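Local coordinates for protein putative metal-dependent isothiocyanate hydrolase SaxA (Pectobacterium carotovorum, PDB 6BRM) that probably hydrolyses isothiocyanates with the help of two zinc ions bound in a metallo-beta-lactamase-type fold, at residues 88-93 with 145-150. Residues are numbered along the deposited sequence; the frame is centred on the assembly and turned at random.
Sequences YTQDEK and DACGLV
The carboxamide nitrogen NE2 of Gln90 has two acceptors: the carboxylate of Asp94, in the helix that follows, and, across the contact, the backbone carbonyl of Asp145. The second bond is weak, with 3.3 Å from Gln90 NE2 to Asp145 O, although the angle at the hydrogen, 158°, is fairly straight. Asp94 therefore probably sets the rotation of the amide, turning its oxygen to the backbone of 145-147. The backbone N-H groups of Cys147 and Ala146 both lie close to Gln90 OE1, but neither at an angle that makes a hydrogen bond.

The reach of Gln90 follows from its torsions. CG stands anti to the backbone N (chi1 170°) and the chain stays extended at chi2, carrying the amide across to the facing backbone. On the way its aliphatic part runs past Cys147, whose SG is 3.8 Å from Gln90 CB and equally near CG, a van der Waals contact within a buried interface. At the other end Asp145 CB packs 3.4 Å from Gln90 OE1. Beyond it, Asp91 OD2 and Asp145 OD2 approach to 4.0 Å with their carboxylate planes 71° apart, a juxtaposition of like charges that might raise one of their pKa values. Lys93, with NZ 6.4 Å from Asp145 OD2, and Lys169 of the second subunit, in a weak, long ion pair with Asp145, would probably offset part of the repulsion. Asp91 is also the N-cap of helix 92-100.

Ala146 directs its methyl away from 88-93 and against the zinc ligand His67, which puts the reverse side of this backbone next to the metal site. The contact brings together connections at strand ends from the two mixed sheets of the metallo-beta-lactamase sandwich: the 90-91 loop between strand 87-89 and helix 92-100, and the segment leading from helix 137-143 into strand 148-152.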
loop_
_atom_site.group_PDB
_atom_site.type_symbol
_atom_site.label_atom_id
_atom_site.label_comp_id
_atom_site.label_asym_id
_atom_site.label_seq_id
_atom_site.Cartn_x
_atom_site.Cartn_y
_atom_site.Cartn_z
ATOM N N TYR B 88 7.891 4.605 -21.266
ATOM C CA TYR B 88 7.129 5.054 -20.102
ATOM C C TYR B 88 7.599 4.282 -18.866
ATOM O O TYR B 88 7.446 3.058 -18.810
ATOM C CB TYR B 88 5.626 4.817 -20.322
ATOM C CG TYR B 88 4.922 5.886 -21.147
ATOM C CD1 TYR B 88 4.806 7.196 -20.677
ATOM C CD2 TYR B 88 4.352 5.583 -22.387
ATOM C CE1 TYR B 88 4.159 8.174 -21.417
ATOM C CE2 TYR B 88 3.700 6.558 -23.137
ATOM C CZ TYR B 88 3.606 7.851 -22.646
ATOM O OH TYR B 88 2.967 8.823 -23.377
ATOM N N THR B 89 8.162 4.990 -17.882
ATOM C CA THR B 89 8.646 4.370 -16.642
ATOM C C THR B 89 7.767 4.686 -15.433
ATOM O O THR B 89 6.952 5.607 -15.451
ATOM C CB THR B 89 10.090 4.790 -16.313
ATOM O OG1 THR B 89 10.141 6.197 -16.045
ATOM C CG2 THR B 89 11.025 4.447 -17.465
ATOM N N GLN B 90 7.976 3.899 -14.384
ATOM C CA GLN B 90 7.221 3.961 -13.128
ATOM C C GLN B 90 7.558 5.194 -12.283
ATOM O O GLN B 90 6.658 5.821 -11.721
ATOM C CB GLN B 90 7.516 2.683 -12.330
ATOM C CG GLN B 90 7.028 2.633 -10.889
ATOM C CD GLN B 90 7.484 1.375 -10.167
ATOM O OE1 GLN B 90 6.762 0.839 -9.329
ATOM N NE2 GLN B 90 8.684 0.897 -10.488
ATOM N N ASP B 91 8.849 5.511 -12.169
ATOM C CA ASP B 91 9.319 6.613 -11.315
ATOM C C ASP B 91 10.677 7.163 -11.781
ATOM O O ASP B 91 11.227 6.692 -12.782
ATOM C CB ASP B 91 9.345 6.170 -9.836
ATOM C CG ASP B 91 10.239 4.950 -9.578
ATOM O OD1 ASP B 91 11.111 4.619 -10.414
ATOM O OD2 ASP B 91 10.066 4.318 -8.511
ATOM N N GLU B 92 11.199 8.160 -11.062
ATOM C CA GLU B 92 12.448 8.838 -11.447
ATOM C C GLU B 92 13.692 7.947 -11.488
ATOM O O GLU B 92 14.515 8.102 -12.391
ATOM C CB GLU B 92 12.720 10.047 -10.533
ATOM C CG GLU B 92 11.836 11.263 -10.807
ATOM C CD GLU B 92 12.156 11.980 -12.114
ATOM O OE1 GLU B 92 11.216 12.528 -12.730
ATOM O OE2 GLU B 92 13.334 12.005 -12.532
ATOM N N LYS B 93 13.842 7.035 -10.524
ATOM C CA LYS B 93 15.047 6.184 -10.467
ATOM C C LYS B 93 15.133 5.195 -11.639
ATOM O O LYS B 93 16.212 5.006 -12.205
ATOM C CB LYS B 93 15.209 5.467 -9.115
ATOM C CG LYS B 93 14.099 4.503 -8.713
ATOM C CD LYS B 93 14.632 3.224 -8.072
ATOM C CE LYS B 93 15.393 3.493 -6.783
ATOM N NZ LYS B 93 15.621 2.237 -6.014
ATOM N N ASP B 145 9.853 -1.139 -5.756
ATOM C CA ASP B 145 8.537 -0.764 -6.263
ATOM C C ASP B 145 8.289 -1.418 -7.619
ATOM O O ASP B 145 9.225 -1.632 -8.397
ATOM C CB ASP B 145 8.428 0.759 -6.398
ATOM C CG ASP B 145 8.602 1.485 -5.073
ATOM O OD1 ASP B 145 8.060 1.019 -4.049
ATOM O OD2 ASP B 145 9.275 2.536 -5.057
ATOM N N ALA B 146 7.023 -1.730 -7.892
ATOM C CA ALA B 146 6.601 -2.256 -9.193
ATOM C C ALA B 146 5.116 -1.961 -9.409
ATOM O O ALA B 146 4.263 -2.523 -8.719
ATOM C CB ALA B 146 6.873 -3.748 -9.275
ATOM N N CYS B 147 4.815 -1.089 -10.372
ATOM C CA CYS B 147 3.472 -0.514 -10.500
ATOM C C CYS B 147 2.513 -1.325 -11.369
ATOM O O CYS B 147 2.929 -2.029 -12.294
ATOM C CB CYS B 147 3.551 0.916 -11.046
ATOM S SG CYS B 147 4.111 1.048 -12.761
ATOM N N GLY B 148 1.226 -1.212 -11.043
ATOM C CA GLY B 148 0.145 -1.688 -11.896
ATOM C C GLY B 148 -0.233 -0.608 -12.889
ATOM O O GLY B 148 0.215 0.537 -12.766
ATOM N N LEU B 149 -1.049 -0.974 -13.877
ATOM C CA LEU B 149 -1.475 -0.049 -14.934
ATOM C C LEU B 149 -2.934 -0.284 -15.288
ATOM O O LEU B 149 -3.305 -1.398 -15.659
ATOM C CB LEU B 149 -0.646 -0.251 -16.202
ATOM C CG LEU B 149 0.869 -0.131 -16.121
ATOM C CD1 LEU B 149 1.490 -0.674 -17.401
ATOM C CD2 LEU B 149 1.280 1.313 -15.888
ATOM N N VAL B 150 -3.751 0.762 -15.174
ATOM C CA VAL B 150 -5.134 0.738 -15.649
ATOM C C VAL B 150 -5.186 1.533 -16.947
ATOM O O VAL B 150 -4.489 2.535 -17.080
ATOM C CB VAL B 150 -6.108 1.335 -14.608
ATOM C CG1 VAL B 150 -7.540 1.340 -15.132
ATOM C CG2 VAL B 150 -6.022 0.562 -13.294
#